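Local coordinates for cell wall binding protein cwp8 (Peptoclostridium difficile, PDB 5J6Q) that probably anchors itself to the bacterial cell wall through its CWB2 modules and serves as a component of the S-layer surface, at residues V286-G291 / I575-A580; G426-M431 / G528-A533; I433-A438 / P538-S543; R498-A503 / E553-Q558; A516-D521 / P546-T551. All coordinates share one frame; numbering follows the deposited sequence.

Contact 1: V286-G291 / I575-A580; sequences VEVLSG and IGEGIA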
# COMPACT_ATOMS: atom_id res chain seq x y z
N VAL A 286 12.54 -3.37 0.94
CA VAL A 286 12.61 -1.97 1.43
C VAL A 286 11.54 -1.82 2.45
O VAL A 286 10.35 -2.08 2.18
CB VAL A 286 12.46 -1.01 0.28
CG1 VAL A 286 12.55 0.48 0.77
CG2 VAL A 286 13.56 -1.29 -0.75
N GLU A 287 11.97 -1.55 3.66
CA GLU A 287 11.06 -1.38 4.83
C GLU A 287 11.32 0.06 5.44
O GLU A 287 12.49 0.50 5.43
CB GLU A 287 11.34 -2.46 5.92
CG GLU A 287 10.38 -3.66 5.75
CD GLU A 287 10.70 -4.90 6.63
OE1 GLU A 287 11.29 -4.74 7.70
OE2 GLU A 287 10.34 -6.06 6.23
N VAL A 288 10.27 0.75 5.87
CA VAL A 288 10.34 2.04 6.55
C VAL A 288 9.89 1.79 8.06
O VAL A 288 8.84 1.16 8.35
CB VAL A 288 9.39 3.02 5.83
CG1 VAL A 288 9.45 4.43 6.45
CG2 VAL A 288 9.74 3.08 4.37
N LEU A 289 10.72 2.23 9.00
CA LEU A 289 10.40 2.18 10.40
C LEU A 289 10.16 3.72 10.76
O LEU A 289 11.16 4.36 10.90
CB LEU A 289 11.59 1.69 11.30
CG LEU A 289 11.88 0.10 11.11
CD1 LEU A 289 12.97 -0.15 11.97
CD2 LEU A 289 10.58 -0.76 11.39
N SER A 290 8.92 4.23 10.90
CA SER A 290 8.79 5.61 11.27
C SER A 290 7.44 5.92 11.78
O SER A 290 6.57 5.09 11.65
CB SER A 290 9.01 6.48 10.06
OG SER A 290 7.97 6.10 9.19
N GLY A 291 7.26 7.22 12.33
CA GLY A 291 5.96 7.65 12.77
C GLY A 291 5.89 9.12 12.41
O GLY A 291 6.79 9.66 11.67
N ILE A 575 14.91 4.63 8.31
CA ILE A 575 14.42 5.06 9.61
C ILE A 575 13.81 6.50 9.45
O ILE A 575 14.57 7.39 8.98
CB ILE A 575 15.56 5.23 10.69
CG1 ILE A 575 16.43 3.89 10.79
CG2 ILE A 575 14.94 5.53 12.13
CD1 ILE A 575 15.50 2.76 10.96
N GLY A 576 12.54 6.75 9.89
CA GLY A 576 12.04 8.16 9.79
C GLY A 576 11.45 8.47 8.44
O GLY A 576 11.38 7.60 7.54
N GLU A 577 11.04 9.71 8.28
CA GLU A 577 10.36 10.20 7.07
C GLU A 577 11.10 11.39 6.48
O GLU A 577 12.01 11.89 7.13
CB GLU A 577 8.89 10.66 7.44
CG GLU A 577 7.99 9.51 7.74
CD GLU A 577 7.71 8.60 6.55
OE1 GLU A 577 7.42 7.41 6.81
OE2 GLU A 577 7.79 9.05 5.39
N GLY A 578 10.77 11.85 5.27
CA GLY A 578 11.54 13.01 4.75
C GLY A 578 12.82 12.64 4.00
O GLY A 578 13.69 13.46 3.77
N ILE A 579 13.00 11.35 3.65
CA ILE A 579 14.18 11.00 2.90
C ILE A 579 13.73 10.92 1.49
O ILE A 579 12.74 10.26 1.20
CB ILE A 579 14.84 9.67 3.43
CG1 ILE A 579 15.60 9.90 4.84
CG2 ILE A 579 15.83 9.23 2.37
CD1 ILE A 579 15.75 8.63 5.69
N ALA A 580 14.42 11.61 0.57
CA ALA A 580 14.04 11.64 -0.87
C ALA A 580 13.97 10.18 -1.44
O ALA A 580 14.92 9.41 -1.19
CB ALA A 580 15.13 12.39 -1.62

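Contact 2: G426-M431 / G528-A533; sequences GEADAM and GQLVDA. With SO4 (sulfate ion), chain D.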
# COMPACT_ATOMS: atom_id res chain seq x y z
N GLY A 426 30.99 17.68 17.04
CA GLY A 426 30.98 16.85 15.84
C GLY A 426 29.89 15.83 15.76
O GLY A 426 30.16 14.70 15.29
N GLU A 427 28.66 16.18 16.16
CA GLU A 427 27.63 15.10 16.16
C GLU A 427 27.23 14.54 14.75
O GLU A 427 26.95 13.38 14.64
CB GLU A 427 26.38 15.54 16.89
CG GLU A 427 25.63 16.67 16.24
CD GLU A 427 25.49 17.86 17.16
OE1 GLU A 427 25.56 17.67 18.39
OE2 GLU A 427 25.31 19.00 16.65
N ALA A 428 27.21 15.35 13.73
CA ALA A 428 26.88 14.89 12.42
C ALA A 428 27.98 13.92 11.89
O ALA A 428 27.59 13.12 11.06
CB ALA A 428 26.78 16.07 11.52
N ASP A 429 29.31 14.03 12.33
CA ASP A 429 30.39 13.09 11.92
C ASP A 429 30.36 11.89 12.80
O ASP A 429 30.68 10.77 12.36
CB ASP A 429 31.83 13.66 12.08
CG ASP A 429 32.19 14.66 11.03
OD1 ASP A 429 31.51 14.70 9.94
OD2 ASP A 429 33.13 15.41 11.26
N ALA A 430 30.04 12.13 14.06
CA ALA A 430 30.03 11.11 15.09
C ALA A 430 28.98 10.07 14.90
O ALA A 430 29.32 8.90 14.99
CB ALA A 430 29.86 11.77 16.44
N MET A 431 27.70 10.47 14.64
CA MET A 431 26.57 9.59 14.41
C MET A 431 26.87 8.45 13.44
O MET A 431 26.24 7.43 13.50
CB MET A 431 25.50 10.41 13.77
CG MET A 431 24.27 9.71 13.72
SD MET A 431 23.59 9.64 15.42
CE MET A 431 23.55 11.39 15.79
N GLY A 528 19.29 18.48 15.13
CA GLY A 528 18.27 17.79 15.88
C GLY A 528 17.67 16.65 15.07
O GLY A 528 17.19 15.66 15.66
N GLN A 529 17.73 16.72 13.68
CA GLN A 529 17.12 15.65 12.87
C GLN A 529 17.99 14.34 12.87
O GLN A 529 17.60 13.33 12.29
CB GLN A 529 16.89 16.14 11.43
CG GLN A 529 15.75 17.18 11.39
CD GLN A 529 14.45 16.64 11.88
OE1 GLN A 529 13.94 15.65 11.41
NE2 GLN A 529 13.86 17.36 12.81
N LEU A 530 19.14 14.39 13.51
CA LEU A 530 20.00 13.22 13.63
C LEU A 530 19.42 12.28 14.68
O LEU A 530 19.94 11.15 14.87
CB LEU A 530 21.42 13.64 14.02
CG LEU A 530 22.19 14.25 12.78
CD1 LEU A 530 23.50 14.77 13.42
CD2 LEU A 530 22.58 13.17 11.69
N VAL A 531 18.31 12.69 15.32
CA VAL A 531 17.78 11.82 16.39
C VAL A 531 17.33 10.46 15.85
O VAL A 531 17.45 9.46 16.55
CB VAL A 531 16.60 12.53 17.10
CG1 VAL A 531 15.50 12.84 16.06
CG2 VAL A 531 16.05 11.64 18.23
N ASP A 532 16.82 10.41 14.60
CA ASP A 532 16.38 9.11 14.07
C ASP A 532 17.60 8.11 13.98
O ASP A 532 17.50 6.93 14.32
CB ASP A 532 15.71 9.31 12.69
CG ASP A 532 14.32 9.95 12.79
OD1 ASP A 532 13.76 10.03 13.93
OD2 ASP A 532 13.79 10.35 11.78
N ALA A 533 18.69 8.62 13.47
CA ALA A 533 19.90 7.94 13.31
C ALA A 533 20.30 7.37 14.70
O ALA A 533 20.58 6.18 14.81
CB ALA A 533 20.96 8.88 12.78
S SO4 D . 10.13 15.74 14.56
O1 SO4 D . 11.14 16.83 14.40
O2 SO4 D . 8.89 16.15 14.17
O3 SO4 D . 10.01 15.32 15.89
O4 SO4 D . 10.55 14.55 13.71

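Contact 3: I433-A438 / P538-S543; sequences ISARAA and PLAASS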
# COMPACT_ATOMS: atom_id res chain seq x y z
N ILE A 433 29.47 6.60 13.39
CA ILE A 433 30.20 5.51 14.07
C ILE A 433 29.37 4.91 15.20
O ILE A 433 29.82 3.95 15.79
CB ILE A 433 31.56 6.15 14.52
CG1 ILE A 433 32.64 5.08 14.71
CG2 ILE A 433 31.37 6.93 15.84
CD1 ILE A 433 32.82 4.10 13.53
N SER A 434 28.14 5.45 15.53
CA SER A 434 27.34 4.84 16.59
C SER A 434 27.04 3.35 16.38
O SER A 434 27.22 2.62 17.33
CB SER A 434 26.02 5.60 16.77
OG SER A 434 26.34 6.86 17.38
N ALA A 435 26.61 2.89 15.18
CA ALA A 435 26.27 1.47 15.05
C ALA A 435 27.52 0.62 15.33
O ALA A 435 27.44 -0.31 16.06
CB ALA A 435 25.77 1.18 13.63
N ARG A 436 28.66 0.98 14.70
CA ARG A 436 29.89 0.21 14.82
C ARG A 436 30.30 0.14 16.27
O ARG A 436 30.64 -0.97 16.72
CB ARG A 436 30.97 0.86 13.95
CG ARG A 436 32.35 0.41 14.28
CD ARG A 436 32.45 -1.06 13.82
NE ARG A 436 33.76 -1.62 14.10
CZ ARG A 436 34.26 -2.68 13.46
NH1 ARG A 436 35.46 -3.13 13.78
NH2 ARG A 436 33.55 -3.30 12.50
N ALA A 437 30.21 1.28 17.00
CA ALA A 437 30.58 1.26 18.40
C ALA A 437 29.60 0.43 19.20
O ALA A 437 30.07 -0.38 20.04
CB ALA A 437 30.63 2.64 18.97
N ALA A 438 28.27 0.60 18.96
CA ALA A 438 27.28 -0.18 19.68
C ALA A 438 27.55 -1.65 19.41
O ALA A 438 27.32 -2.48 20.27
CB ALA A 438 25.86 0.14 19.22
N PRO A 538 21.51 1.03 17.74
CA PRO A 538 21.62 -0.34 18.35
C PRO A 538 20.96 -1.33 17.47
O PRO A 538 21.31 -2.52 17.45
CB PRO A 538 20.92 -0.20 19.74
CG PRO A 538 20.39 1.33 19.74
CD PRO A 538 21.19 2.05 18.75
N LEU A 539 19.90 -0.85 16.71
CA LEU A 539 19.23 -1.74 15.80
C LEU A 539 20.18 -2.09 14.64
O LEU A 539 20.38 -3.30 14.33
CB LEU A 539 17.92 -1.11 15.35
CG LEU A 539 17.36 -1.76 14.10
CD1 LEU A 539 16.87 -3.16 14.42
CD2 LEU A 539 16.16 -1.01 13.59
N ALA A 540 20.81 -1.08 14.02
CA ALA A 540 21.78 -1.39 12.98
C ALA A 540 22.96 -2.22 13.61
O ALA A 540 23.45 -3.11 12.91
CB ALA A 540 22.35 -0.15 12.37
N ALA A 541 23.39 -1.93 14.89
CA ALA A 541 24.46 -2.75 15.51
C ALA A 541 24.02 -4.24 15.56
O ALA A 541 24.81 -5.12 15.17
CB ALA A 541 24.74 -2.29 16.94
N SER A 542 22.77 -4.51 16.02
CA SER A 542 22.24 -5.93 16.11
C SER A 542 22.29 -6.59 14.72
O SER A 542 22.46 -7.78 14.59
CB SER A 542 20.78 -5.94 16.60
OG SER A 542 20.74 -5.58 17.97
N SER A 543 22.14 -5.81 13.65
CA SER A 543 22.22 -6.41 12.31
C SER A 543 23.66 -6.31 11.70
O SER A 543 23.79 -6.55 10.50
CB SER A 543 21.23 -5.71 11.34
OG SER A 543 19.87 -5.73 11.78

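Contact 4: R498-A503 / E553-Q558; sequences RKDTNA and ELSKSQ. With SO4 (sulfate ion), chain B; SO4 (sulfate ion), chain C.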
# COMPACT_ATOMS: atom_id res chain seq x y z
N ARG A 498 29.93 15.89 6.41
CA ARG A 498 29.36 14.76 7.10
C ARG A 498 28.99 13.55 6.19
O ARG A 498 28.96 12.43 6.70
CB ARG A 498 28.07 15.23 7.87
CG ARG A 498 26.88 15.36 6.94
CD ARG A 498 25.74 16.11 7.63
NE ARG A 498 26.19 17.39 8.23
CZ ARG A 498 25.52 18.06 9.17
NH1 ARG A 498 24.40 17.58 9.67
NH2 ARG A 498 25.96 19.24 9.59
N LYS A 499 28.69 13.79 4.88
CA LYS A 499 28.34 12.75 3.97
C LYS A 499 29.71 12.04 3.58
O LYS A 499 29.72 10.79 3.50
CB LYS A 499 27.58 13.21 2.73
CG LYS A 499 26.21 13.75 3.11
CD LYS A 499 25.56 14.47 2.04
CE LYS A 499 24.87 13.47 1.16
NZ LYS A 499 23.76 12.84 1.86
N ASP A 500 30.79 12.79 3.39
CA ASP A 500 32.09 12.18 3.15
C ASP A 500 32.55 11.42 4.38
O ASP A 500 33.08 10.35 4.24
CB ASP A 500 33.14 13.18 2.74
CG ASP A 500 32.73 13.92 1.52
OD1 ASP A 500 32.07 13.27 0.61
OD2 ASP A 500 32.99 15.16 1.48
N THR A 501 32.34 11.93 5.57
CA THR A 501 32.69 11.09 6.76
C THR A 501 31.89 9.79 6.80
O THR A 501 32.43 8.70 7.14
CB THR A 501 32.40 11.87 8.00
OG1 THR A 501 33.19 13.10 7.94
CG2 THR A 501 32.64 11.09 9.29
N ASN A 502 30.57 9.89 6.56
CA ASN A 502 29.72 8.71 6.58
C ASN A 502 30.27 7.76 5.56
O ASN A 502 30.44 6.57 5.92
CB ASN A 502 28.29 9.04 6.25
CG ASN A 502 27.31 7.95 6.37
OD1 ASN A 502 26.61 7.63 5.34
ND2 ASN A 502 27.14 7.39 7.52
N ALA A 503 30.59 8.23 4.30
CA ALA A 503 31.19 7.30 3.32
C ALA A 503 32.48 6.67 3.87
O ALA A 503 32.64 5.45 3.69
CB ALA A 503 31.52 7.98 1.94
N GLU A 553 19.65 13.47 -2.16
CA GLU A 553 20.47 12.41 -2.79
C GLU A 553 21.84 12.21 -2.14
O GLU A 553 22.43 13.07 -1.49
CB GLU A 553 20.65 12.66 -4.34
CG GLU A 553 21.55 13.86 -4.68
CD GLU A 553 22.11 13.82 -6.13
OE1 GLU A 553 22.95 14.69 -6.47
OE2 GLU A 553 21.70 12.93 -6.95
N LEU A 554 22.34 10.99 -2.32
CA LEU A 554 23.68 10.60 -1.85
C LEU A 554 24.77 11.42 -2.38
O LEU A 554 24.70 11.87 -3.50
CB LEU A 554 24.04 9.21 -2.35
CG LEU A 554 23.23 8.06 -1.80
CD1 LEU A 554 23.84 6.69 -2.27
CD2 LEU A 554 23.24 8.11 -0.37
N SER A 555 25.79 11.63 -1.60
CA SER A 555 26.93 12.20 -2.25
C SER A 555 27.56 11.14 -3.17
O SER A 555 27.29 9.91 -3.03
CB SER A 555 27.99 12.63 -1.23
OG SER A 555 28.69 11.53 -0.65
N LYS A 556 28.43 11.62 -4.09
CA LYS A 556 29.20 10.76 -4.94
C LYS A 556 30.09 9.90 -4.08
O LYS A 556 30.16 8.66 -4.34
CB LYS A 556 30.04 11.64 -5.94
CG LYS A 556 29.20 12.02 -7.15
CD LYS A 556 30.05 12.50 -8.34
CE LYS A 556 30.67 13.86 -8.09
NZ LYS A 556 29.72 14.98 -8.33
N SER A 557 30.75 10.48 -3.08
CA SER A 557 31.61 9.66 -2.16
C SER A 557 30.79 8.48 -1.51
O SER A 557 31.25 7.34 -1.40
CB SER A 557 32.22 10.57 -1.09
OG SER A 557 31.12 11.05 -0.32
N GLN A 558 29.50 8.74 -1.15
CA GLN A 558 28.63 7.69 -0.62
C GLN A 558 28.22 6.71 -1.66
O GLN A 558 28.25 5.47 -1.40
CB GLN A 558 27.35 8.28 0.02
CG GLN A 558 27.67 8.96 1.41
CD GLN A 558 26.37 9.77 1.87
OE1 GLN A 558 25.74 10.39 1.06
NE2 GLN A 558 25.89 9.60 3.16
S SO4 B . 30.44 14.77 -3.91
O1 SO4 B . 31.51 15.03 -5.02
O2 SO4 B . 29.05 14.68 -4.56
O3 SO4 B . 30.47 15.94 -2.96
O4 SO4 B . 30.88 13.50 -3.07
S SO4 C . 29.10 19.67 7.27
O1 SO4 C . 28.80 20.08 5.94
O2 SO4 C . 30.38 20.00 7.55
O3 SO4 C . 28.88 18.20 7.43
O4 SO4 C . 28.22 20.39 8.17

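Contact 5: A516-D521 / P546-T551; sequences AYVAKD and PIVLTT. With SO4 (sulfate ion), chain H.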
# COMPACT_ATOMS: atom_id res chain seq x y z
N ALA A 516 21.45 -2.58 4.90
CA ALA A 516 21.84 -1.16 4.95
C ALA A 516 20.66 -0.45 5.59
O ALA A 516 19.47 -0.73 5.24
CB ALA A 516 22.11 -0.58 3.52
N TYR A 517 20.94 0.36 6.53
CA TYR A 517 19.91 1.21 7.09
C TYR A 517 20.13 2.68 6.54
O TYR A 517 21.28 3.04 6.22
CB TYR A 517 20.12 1.24 8.59
CG TYR A 517 19.64 -0.03 9.27
CD1 TYR A 517 20.39 -1.19 9.25
CD2 TYR A 517 18.41 -0.07 9.92
CE1 TYR A 517 19.96 -2.35 9.87
CE2 TYR A 517 17.95 -1.24 10.53
CZ TYR A 517 18.74 -2.38 10.50
OH TYR A 517 18.29 -3.54 11.03
N VAL A 518 19.10 3.56 6.48
CA VAL A 518 19.38 4.97 5.98
C VAL A 518 18.59 5.95 6.87
O VAL A 518 17.45 5.62 7.23
CB VAL A 518 19.02 5.05 4.46
CG1 VAL A 518 17.62 4.58 4.14
CG2 VAL A 518 19.19 6.46 3.92
N ALA A 519 19.17 7.14 7.22
CA ALA A 519 18.46 8.04 8.08
C ALA A 519 18.81 9.49 7.74
O ALA A 519 19.83 9.72 7.13
CB ALA A 519 18.89 7.73 9.52
N LYS A 520 18.04 10.47 8.20
CA LYS A 520 18.39 11.91 7.75
C LYS A 520 19.63 12.31 8.25
O LYS A 520 19.98 11.97 9.37
CB LYS A 520 17.27 12.79 8.26
CG LYS A 520 16.06 12.47 7.41
CD LYS A 520 14.91 13.47 7.69
CE LYS A 520 14.14 13.07 8.88
NZ LYS A 520 13.33 14.20 9.28
N ASP A 521 20.37 13.06 7.49
CA ASP A 521 21.70 13.53 7.94
C ASP A 521 21.75 14.92 8.68
O ASP A 521 22.80 15.35 9.11
CB ASP A 521 22.56 13.64 6.67
CG ASP A 521 21.92 14.61 5.60
OD1 ASP A 521 20.94 15.30 5.92
OD2 ASP A 521 22.42 14.66 4.46
N PRO A 546 25.49 -0.91 8.51
CA PRO A 546 25.75 0.54 8.67
C PRO A 546 24.42 1.46 8.51
O PRO A 546 23.38 1.02 8.04
CB PRO A 546 26.68 0.81 7.52
CG PRO A 546 26.01 0.02 6.39
CD PRO A 546 25.84 -1.37 7.15
N ILE A 547 24.55 2.74 8.89
CA ILE A 547 23.48 3.67 8.72
C ILE A 547 24.02 4.66 7.66
O ILE A 547 25.02 5.32 7.89
CB ILE A 547 23.09 4.41 10.01
CG1 ILE A 547 22.46 3.42 10.99
CG2 ILE A 547 22.00 5.62 9.63
CD1 ILE A 547 22.08 4.01 12.40
N VAL A 548 23.44 4.67 6.48
CA VAL A 548 23.86 5.65 5.48
C VAL A 548 23.14 6.99 5.94
O VAL A 548 21.92 6.98 6.14
CB VAL A 548 23.31 5.16 4.11
CG1 VAL A 548 23.44 6.27 2.99
CG2 VAL A 548 24.09 3.87 3.70
N LEU A 549 23.86 8.11 6.09
CA LEU A 549 23.12 9.34 6.49
C LEU A 549 22.88 10.21 5.26
O LEU A 549 23.83 10.72 4.58
CB LEU A 549 23.94 10.13 7.49
CG LEU A 549 24.10 9.42 8.84
CD1 LEU A 549 25.10 10.22 9.67
CD2 LEU A 549 22.74 9.21 9.59
N THR A 550 21.57 10.34 4.92
CA THR A 550 21.28 11.24 3.85
C THR A 550 19.83 11.77 3.95
O THR A 550 18.95 11.05 4.45
CB THR A 550 21.43 10.54 2.48
OG1 THR A 550 21.52 11.58 1.46
CG2 THR A 550 20.25 9.72 2.14
N THR A 551 19.60 13.03 3.47
CA THR A 551 18.20 13.51 3.40
C THR A 551 17.80 13.61 1.96
O THR A 551 16.75 13.15 1.56
CB THR A 551 18.02 14.89 4.09
OG1 THR A 551 18.47 14.75 5.42
CG2 THR A 551 16.51 15.31 4.13
S SO4 H . 15.05 -4.12 10.33
O1 SO4 H . 15.64 -2.77 10.31
O2 SO4 H . 13.50 -3.99 9.99
O3 SO4 H . 15.63 -5.14 9.41
O4 SO4 H . 15.41 -4.37 11.71
O HOH W 1 21.22 15.31 2.00

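Contact 1: V286-G291 / I575-A580
S290 and E577 meet where two parallel strands run out into loops. The last rung of the pairing is the bridge between L289 and I575, closed by G576 N donating to L289 O at 2.9 Å with an N-H...O angle of 168°. On one face of this sheet edge L289 CD1 rests on I575 CD1, 4.0 Å away. The side chain of E577 reaches back from the loop. From CB the chain runs to CG, which lies 3.7 Å from S290 OG; the bend at chi2 (-65°) then turns CD toward the same OG, 3.6 Å away. OE1 ends as acceptor of the S290 hydroxyl OG at 2.8 Å, met on its anti side and 16° out of the carboxylate plane. V288 CG1 closes in on that OE1 at 3.6 Å, crossing the glutamate chain at about a right angle. S290 CB presses on G576 CA at a tight 3.5 Å. Strand 286-289 is an outermost strand of the parallel sheet it shares with strands 572-575, 516-519 and 547-549. One neutral hydroxyl donor, with a weak, long ion pair to R206 beside it, suggests a modest polar clasp just beyond the strand ends.

Contact 2: G426-M431 / G528-A533
A428 CA lies 7.2 Å from L530 CA and M431 CA 7.0 Å from A533 CA, so the two backbones stand apart and side chains bridge the gap. Helix 427-430 starts at its N-cap G426, whose carbonyl O takes A430 N at 2.9 Å, and its flank faces a segment that passes from a 3-10 turn at 528-529 into helix 531-542. L530 extends across the gap: its CD1 meets the backbone of the opposing helix at A428 CA, 3.5 Å away, with A428 CB and the CG methylene of E427 each 4.0 Å from CD1. M431 comes the other way. With CG anti to the backbone N (chi1 -169°) and two further bends, its chain runs antiparallel alongside that of L530; CG lies 3.5 Å from A533 CB, and CE folds back to 3.6 Å from L530 CB. This apolar interlock lies at an interface between two CWB2 modules, one segment falling in the second and one in the third. Helix 322-327 of the first module borders it too, through I322 against E427 and M431, consistent with three modules packed around a common centre. The carboxylate of E427 is held by N527, through OE2. On the far side of its own segment, Q529 NE2 donates to a sulfate O1 at 3.2 Å, an ion also bound by R294 and probably derived from the crystallisation liquor, while Q529 OE1 accepts from K520.

Contact 3: I433-A438 / P538-S543
A438 N donates to S434 O at 2.8 Å, a helical bond in the turn that carries A438 CB against A541. The two methyl groups touch, A438 CB and A541 CB being 3.5 Å apart. A541 CB also sits against the backbone of the other helix, 3.5 Å from A435 O. One step away, A435 CB meets A540 CB at 3.9 Å. Since alanines form the crossing point, the backbones approach closely: A435 CA and A541 CA are 4.6 Å apart, and the axes of 434-438 and 538-542 pass at 7.6 Å with a crossing angle of -59°. P538 lies at the border of the patch, its CA 4.4 Å from A438 CB, at a kink, where the backbone N of P538 and of L539 makes no helical bond. S333 of helix 329-334 touches A438, P538 and A541 together, and Y510 lies against A435. The five touching residues are all buried, and van der Waals contact is what joins the two segments. Such small-residue helix crossing is here the packing between the second and third CWB2 modules, with a helix of the first alongside, consistent with three modules packed together.

Contact 4: R498-A503 / E553-Q558
Q558 and K499 make the dense half, buried between helix 498-509 and the start of helix 556-565. K499 crosses the Q558 side chain at about a right angle. Q558 NE2 donates to N502 OD1 at 3.0 Å, with the two amide planes turned 77° apart; NE2 also donates to L549 O, its stronger partner, while N502 ND2 is held by S432 OG. Q558 OE1 accepts S555 N at 2.9 Å in the carbonyl plane and, more weakly, K499 NZ at 3.3 Å, whose stronger partner is T550 OG1. A503 CB lies 3.4 Å from S557 O. S555 N-caps the second helix, its N bond to Q558 OE1 being the N3-to-N-cap half of a capping box. Both helices flank the parallel sheet of the last CWB2 module. The more exposed side is polar: S557 OG donates to D500 OD1 at 2.6 Å, nearly along the carboxylate's C-O axis. A sulfate at the helix N-terminus takes S557 N on O4 at 3.0 Å and K556 N on O2. A second sulfate lies at the edge of the R498 guanidinium, its S in the plane, bound by NE and NH2 and by R498 N; both probably came from the crystallisation liquor.

Contact 5: A516-D521 / P546-T551
A516 packs beside P546 where two parallel strands begin. Y517 makes the first rungs: its N donates to P546 O at 2.9 Å, its O takes V548 N at 2.7 Å, and its CB meets I547 CG1 while OH bonds S543. V518 turns to the other face with V548; its CG2, anti to the backbone N, meets T550 CG2 at 3.9 Å. A519 returns to the face of Y517, its CB meeting I547 CG2 at 3.8 Å and, on the same side, L549 CD2, while its N binds V548 O and its O takes T550 N at 2.9 Å. Helix 531-542, which joins the strands in a beta-alpha-beta unit, covers this face; helix 581-590 covers that of V518 and V548. K520 sends CB to within 3.7 Å of T551 OG1, its NZ going to Q529. At D521, CB rests against L549 CB at 3.9 Å, and T551 OG1 donates to OD1 at 2.6 Å from 53° above the carboxylate plane. Y523 N also serves OD1, and a water links OD2 to T551 N. These donors around a buried carboxylate would probably stabilise its charge and pin the strand ends together.

Contact 5 lies between the others, its centre 10 Å from those of contacts 1, 2 and 4 and 12 Å from that of contact 3. Contact 1 extends the same sheet, I575 N reaching V518 O at 2.9 Å. Contacts 2 and 3 sit at successive parts of helix 531-542, centres 14 Å apart, and set the helix against the second module; A533 and A540, which take part in those contacts, also pack on strand 547-549. Contact 4 covers the outer edge of that strand, Q558 NE2 meeting L549 O at 2.7 Å, and touches contact 2 through R498 and A428. The sulfates near contacts 2 and 4, probably from the crystallisation liquor, may mark anion-binding spots.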